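Local coordinates for protein beta-N-acetylhexosaminidase (Bacteroides fragilis, PDB 4PYS) that probably removes terminal beta-linked N-acetylhexosamine residues from glycoconjugates by hydrolysis, at residues W166-G171 and R279-A284; N272-V277 and A325-Y330. All blocks are in the same frame, centred on the assembly; numbering follows the deposited sequence.

Interaction 1: residues W166-G171 and R279-A284; sequences WHLTEG and RMFPSA
F281 reaches W166 and L168 in the layer between the strands of the catalytic (beta/alpha)8 (TIM) barrel and the surrounding helices: W166 is on strand 163-170 and L168 at the break in it, while F281 is the first residue past the end of helix 264-280. From CB, which points toward the strand, the phenyl group is set with CG anti to the carbonyl carbon (chi1 -66°), and the ring extends in the same direction. CG and the two CD atoms make no close approach to the strand segment; the far rim does the touching. CE2 lies 4.0 Å from W166 CE3, with each atom near the plane of the other ring, so the two rings meet edge to edge rather than as a stack. At the tip, CZ sits 3.9 Å from L168 CD1, and the two side chains come from opposite directions. With this rim alone in contact, the buried area is small, 93 Å² over both sides. F281 also packs on V206 and I210 of helix 203-214 and on V220 and P222 of strand 219-223. The indole has further partners: NE1 bonds to S139 OG, and L168 CD2 sits 3.5 Å above its plane, over its centre.

Interaction 2: residues N272-V277 and A325-Y330; sequences NVLDEV and ARMADY
M327 and Y330, one helical turn apart on helix 316-333, face L274 and D275 of helix 264-280. The short axes approach to 11.2 Å and cross at -36°, so the helices run roughly parallel and side chains have to bridge most of the gap. Along 325-330, R326 reaches L267 of helix 264-280, outside 272-277, while its NH1 forms a salt bridge with D329 OD2 3.4 Å away on its own helix. M327, a selenomethionine, follows with a chain bent at chi2 and chi3, which carries its methyl back toward the other helix. There CE lies 3.3 Å from L274 CD1, tighter than usual for two carbons, so the exact separation is doubtful. A328 turns away from the partner helix and packs on A338 and F340 of strand 337-341. Y330 closes the segment. Its CG is anti to the backbone N (chi1 -168°), which sends the ring across to helix 264-280; L274 CB lies at the ring edge, 4.4 Å from CD2. The phenol OH donates to D275 OD1, which lies in the ring plane at the edge. The modelled separation of Y330 OH and D275 OD1, 2.3 Å, is so short that its exact value is doubtful. A water donates to the same Y330 OH at 3.0 Å and to N272 OD1 at 3.1 Å, linking the two helices a second time. The roughly parallel helices precede strands 285-287 and 337-341, which pair in parallel: these are neighbouring outer helices of the TIM barrel, with helix 302-310 inserted between them in the chain.

How the interactions relate
Both interactions use helix 264-280 but join it to different layers of the barrel. Interaction 1 starts where that helix ends and looks inward to strand 163-170; all three touching residues are buried and the chemistry is wholly apolar. Interaction 2 uses the middle of the helix and looks along the outer layer to helix 316-333, with its centre about 21 Å from the chain centre against 12 Å for interaction 1. Only two of its four touching residues are buried, and there a phenol, a carboxylate and a water join the apolar contact. Interaction 2 buries about twice the area, 194 against 93 Å², and the two centres lie 12 Å apart.

Interaction 1: residues W166-G171 and R279-A284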
loop_
_atom_site.group_PDB
_atom_site.type_symbol
_atom_site.label_atom_id
_atom_site.label_comp_id
_atom_site.label_asym_id
_atom_site.label_seq_id
_atom_site.Cartn_x
_atom_site.Cartn_y
_atom_site.Cartn_z
ATOM N N TRP A 166 -2.633 3.156 -4.273
ATOM C CA TRP A 166 -2.204 4.286 -5.091
ATOM C C TRP A 166 -3.306 5.348 -5.091
ATOM O O TRP A 166 -4.334 5.181 -5.741
ATOM C CB TRP A 166 -1.929 3.806 -6.526
ATOM C CG TRP A 166 -1.023 4.699 -7.331
ATOM C CD1 TRP A 166 -0.389 5.834 -6.908
ATOM C CD2 TRP A 166 -0.650 4.516 -8.705
ATOM N NE1 TRP A 166 0.356 6.372 -7.947
ATOM C CE2 TRP A 166 0.213 5.577 -9.054
ATOM C CE3 TRP A 166 -0.970 3.560 -9.674
ATOM C CZ2 TRP A 166 0.755 5.716 -10.344
ATOM C CZ3 TRP A 166 -0.424 3.688 -10.951
ATOM C CH2 TRP A 166 0.421 4.766 -11.275
ATOM N N HIS A 167 -3.094 6.416 -4.329
ATOM C CA HIS A 167 -4.087 7.468 -4.155
ATOM C C HIS A 167 -3.905 8.405 -5.339
ATOM O O HIS A 167 -3.010 9.250 -5.335
ATOM C CB HIS A 167 -3.839 8.184 -2.815
ATOM C CG HIS A 167 -4.878 9.205 -2.455
ATOM N ND1 HIS A 167 -6.043 8.886 -1.789
ATOM C CD2 HIS A 167 -4.911 10.547 -2.645
ATOM C CE1 HIS A 167 -6.760 9.983 -1.606
ATOM N NE2 HIS A 167 -6.094 11.005 -2.117
ATOM N N LEU A 168 -4.752 8.237 -6.355
ATOM C CA LEU A 168 -4.541 8.822 -7.677
ATOM C C LEU A 168 -5.331 10.087 -7.960
ATOM O O LEU A 168 -5.064 10.769 -8.948
ATOM C CB LEU A 168 -4.914 7.795 -8.758
ATOM C CG LEU A 168 -3.889 6.690 -8.970
ATOM C CD1 LEU A 168 -4.575 5.450 -9.554
ATOM C CD2 LEU A 168 -2.808 7.188 -9.903
ATOM N N THR A 169 -6.326 10.394 -7.133
ATOM C CA THR A 169 -7.181 11.542 -7.420
ATOM C C THR A 169 -7.369 12.368 -6.171
ATOM O O THR A 169 -7.532 11.830 -5.077
ATOM C CB THR A 169 -8.573 11.121 -7.936
ATOM O OG1 THR A 169 -9.319 10.533 -6.859
ATOM C CG2 THR A 169 -8.441 10.119 -9.086
ATOM N N GLU A 170 -7.342 13.681 -6.350
ATOM C CA GLU A 170 -7.454 14.627 -5.251
ATOM C C GLU A 170 -7.979 15.916 -5.838
ATOM O O GLU A 170 -8.006 16.073 -7.067
ATOM C CB GLU A 170 -6.076 14.901 -4.652
ATOM C CG GLU A 170 -5.737 14.027 -3.464
ATOM C CD GLU A 170 -6.657 14.300 -2.296
ATOM O OE1 GLU A 170 -7.166 15.438 -2.214
ATOM O OE2 GLU A 170 -6.878 13.383 -1.472
ATOM N N GLY A 171 -8.379 16.850 -4.977
ATOM C CA GLY A 171 -8.806 18.160 -5.449
ATOM C C GLY A 171 -7.680 18.832 -6.223
ATOM O O GLY A 171 -7.913 19.546 -7.192
ATOM N N ARG A 279 -10.642 -2.257 -15.863
ATOM C CA ARG A 279 -9.911 -2.853 -16.979
ATOM C C ARG A 279 -8.407 -2.767 -16.754
ATOM O O ARG A 279 -7.668 -3.690 -17.104
ATOM C CB ARG A 279 -10.248 -2.148 -18.289
ATOM C CG ARG A 279 -11.661 -2.344 -18.750
ATOM C CD ARG A 279 -11.857 -1.693 -20.110
ATOM N NE ARG A 279 -13.029 -0.825 -20.121
ATOM C CZ ARG A 279 -13.149 0.258 -20.880
ATOM N NH1 ARG A 279 -14.260 0.986 -20.828
ATOM N NH2 ARG A 279 -12.161 0.613 -21.694
HETATM N N MSE A 280 -7.967 -1.651 -16.171
HETATM C CA MSE A 280 -6.548 -1.369 -15.994
HETATM C C MSE A 280 -5.976 -2.043 -14.762
HETATM O O MSE A 280 -4.834 -2.508 -14.784
HETATM C CB MSE A 280 -6.303 0.140 -15.865
HETATM C CG MSE A 280 -6.506 0.927 -17.135
HETATM SE SE MSE A 280 -5.806 2.705 -16.794
HETATM C CE MSE A 280 -7.336 3.430 -15.801
ATOM N N PHE A 281 -6.759 -2.077 -13.686
ATOM C CA PHE A 281 -6.283 -2.583 -12.403
ATOM C C PHE A 281 -6.992 -3.890 -12.074
ATOM O O PHE A 281 -8.160 -3.881 -11.692
ATOM C CB PHE A 281 -6.558 -1.565 -11.288
ATOM C CG PHE A 281 -5.779 -0.275 -11.419
ATOM C CD1 PHE A 281 -6.280 0.787 -12.159
ATOM C CD2 PHE A 281 -4.560 -0.121 -10.777
ATOM C CE1 PHE A 281 -5.568 1.981 -12.278
ATOM C CE2 PHE A 281 -3.842 1.064 -10.878
ATOM C CZ PHE A 281 -4.344 2.120 -11.638
ATOM N N PRO A 282 -6.289 -5.024 -12.211
ATOM C CA PRO A 282 -6.933 -6.317 -11.940
ATOM C C PRO A 282 -7.208 -6.576 -10.458
ATOM O O PRO A 282 -7.853 -7.583 -10.134
ATOM C CB PRO A 282 -5.917 -7.332 -12.483
ATOM C CG PRO A 282 -4.588 -6.620 -12.391
ATOM C CD PRO A 282 -4.910 -5.182 -12.715
ATOM N N SER A 283 -6.728 -5.693 -9.583
ATOM C CA SER A 283 -6.943 -5.794 -8.130
ATOM C C SER A 283 -8.381 -6.153 -7.746
ATOM O O SER A 283 -9.328 -5.538 -8.218
ATOM C CB SER A 283 -6.569 -4.474 -7.460
ATOM O OG SER A 283 -6.891 -4.493 -6.078
ATOM N N ALA A 284 -8.530 -7.149 -6.881
ATOM C CA ALA A 284 -9.835 -7.530 -6.359
ATOM C C ALA A 284 -10.467 -6.398 -5.544
ATOM O O ALA A 284 -11.695 -6.371 -5.346
ATOM C CB ALA A 284 -9.707 -8.784 -5.514
#

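Interaction 2: residues N272-V277 and A325-Y330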
loop_
_atom_site.group_PDB
_atom_site.type_symbol
_atom_site.label_atom_id
_atom_site.label_comp_id
_atom_site.label_asym_id
_atom_site.label_seq_id
_atom_site.Cartn_x
_atom_site.Cartn_y
_atom_site.Cartn_z
ATOM N N ASN A 272 -18.697 4.872 -15.640
ATOM C CA ASN A 272 -17.834 4.792 -16.818
ATOM C C ASN A 272 -16.356 4.864 -16.435
ATOM O O ASN A 272 -15.521 4.152 -17.001
ATOM C CB ASN A 272 -18.192 5.886 -17.829
ATOM C CG ASN A 272 -19.560 5.666 -18.469
ATOM O OD1 ASN A 272 -20.077 4.549 -18.483
ATOM N ND2 ASN A 272 -20.151 6.735 -18.997
ATOM N N VAL A 273 -16.037 5.721 -15.468
ATOM C CA VAL A 273 -14.664 5.819 -14.972
ATOM C C VAL A 273 -14.235 4.498 -14.331
ATOM O O VAL A 273 -13.147 3.994 -14.594
ATOM C CB VAL A 273 -14.491 6.968 -13.955
ATOM C CG1 VAL A 273 -13.125 6.882 -13.273
ATOM C CG2 VAL A 273 -14.652 8.312 -14.636
ATOM N N LEU A 274 -15.098 3.930 -13.499
ATOM C CA LEU A 274 -14.760 2.676 -12.833
ATOM C C LEU A 274 -14.641 1.514 -13.824
ATOM O O LEU A 274 -13.887 0.563 -13.585
ATOM C CB LEU A 274 -15.776 2.350 -11.736
ATOM C CG LEU A 274 -15.726 3.250 -10.501
ATOM C CD1 LEU A 274 -16.659 2.728 -9.460
ATOM C CD2 LEU A 274 -14.328 3.301 -9.928
ATOM N N ASP A 275 -15.382 1.590 -14.926
ATOM C CA ASP A 275 -15.247 0.605 -15.996
ATOM C C ASP A 275 -13.789 0.557 -16.462
ATOM O O ASP A 275 -13.199 -0.518 -16.563
ATOM C CB ASP A 275 -16.175 0.924 -17.176
ATOM C CG ASP A 275 -17.612 0.475 -16.939
ATOM O OD1 ASP A 275 -17.876 -0.168 -15.903
ATOM O OD2 ASP A 275 -18.481 0.754 -17.796
ATOM N N GLU A 276 -13.201 1.726 -16.713
ATOM C CA GLU A 276 -11.820 1.777 -17.183
ATOM C C GLU A 276 -10.832 1.413 -16.088
ATOM O O GLU A 276 -9.865 0.685 -16.333
ATOM C CB GLU A 276 -11.495 3.140 -17.801
ATOM C CG GLU A 276 -12.099 3.279 -19.199
ATOM C CD GLU A 276 -11.565 4.463 -19.984
ATOM O OE1 GLU A 276 -10.357 4.764 -19.890
ATOM O OE2 GLU A 276 -12.363 5.087 -20.711
ATOM N N VAL A 277 -11.085 1.908 -14.881
ATOM C CA VAL A 277 -10.257 1.550 -13.733
ATOM C C VAL A 277 -10.206 0.033 -13.535
ATOM O O VAL A 277 -9.147 -0.532 -13.266
ATOM C CB VAL A 277 -10.729 2.258 -12.455
ATOM C CG1 VAL A 277 -9.975 1.736 -11.235
ATOM C CG2 VAL A 277 -10.499 3.752 -12.579
ATOM N N ALA A 325 -23.184 3.310 -1.768
ATOM C CA ALA A 325 -23.822 2.019 -1.990
ATOM C C ALA A 325 -23.973 1.708 -3.481
ATOM O O ALA A 325 -23.719 0.582 -3.911
ATOM C CB ALA A 325 -25.177 1.979 -1.300
ATOM N N ARG A 326 -24.389 2.700 -4.265
ATOM C CA ARG A 326 -24.561 2.506 -5.704
ATOM C C ARG A 326 -23.238 2.156 -6.387
ATOM O O ARG A 326 -23.193 1.294 -7.268
ATOM C CB ARG A 326 -25.168 3.748 -6.363
ATOM C CG ARG A 326 -26.565 4.128 -5.885
ATOM C CD ARG A 326 -27.554 2.969 -5.973
ATOM N NE ARG A 326 -27.956 2.537 -4.637
ATOM C CZ ARG A 326 -28.009 1.269 -4.240
ATOM N NH1 ARG A 326 -27.702 0.293 -5.085
ATOM N NH2 ARG A 326 -28.376 0.973 -3.002
HETATM N N MSE A 327 -22.158 2.821 -5.977
HETATM C CA MSE A 327 -20.860 2.576 -6.591
HETATM C C MSE A 327 -20.295 1.230 -6.158
HETATM O O MSE A 327 -19.684 0.523 -6.950
HETATM C CB MSE A 327 -19.862 3.682 -6.234
HETATM C CG MSE A 327 -20.334 5.081 -6.580
HETATM SE SE MSE A 327 -20.814 5.377 -8.438
HETATM C CE MSE A 327 -19.502 4.391 -9.382
ATOM N N ALA A 328 -20.479 0.889 -4.889
ATOM C CA ALA A 328 -20.034 -0.402 -4.394
ATOM C C ALA A 328 -20.826 -1.520 -5.073
ATOM O O ALA A 328 -20.272 -2.564 -5.413
ATOM C CB ALA A 328 -20.184 -0.471 -2.889
ATOM N N ASP A 329 -22.122 -1.301 -5.279
ATOM C CA ASP A 329 -22.928 -2.307 -5.965
ATOM C C ASP A 329 -22.440 -2.501 -7.392
ATOM O O ASP A 329 -22.434 -3.619 -7.909
ATOM C CB ASP A 329 -24.412 -1.947 -5.951
ATOM C CG ASP A 329 -25.193 -2.762 -4.939
ATOM O OD1 ASP A 329 -25.334 -3.988 -5.144
ATOM O OD2 ASP A 329 -25.664 -2.175 -3.943
ATOM N N TYR A 330 -22.024 -1.408 -8.025
ATOM C CA TYR A 330 -21.474 -1.485 -9.368
ATOM C C TYR A 330 -20.200 -2.327 -9.375
ATOM O O TYR A 330 -20.016 -3.190 -10.242
ATOM C CB TYR A 330 -21.166 -0.092 -9.910
ATOM C CG TYR A 330 -20.870 -0.120 -11.378
ATOM C CD1 TYR A 330 -21.869 -0.441 -12.285
ATOM C CD2 TYR A 330 -19.592 0.142 -11.865
ATOM C CE1 TYR A 330 -21.622 -0.489 -13.631
ATOM C CE2 TYR A 330 -19.333 0.099 -13.230
ATOM C CZ TYR A 330 -20.358 -0.221 -14.102
ATOM O OH TYR A 330 -20.143 -0.271 -15.464
HETATM O O HOH W 1 -21.174 2.121 -16.963
#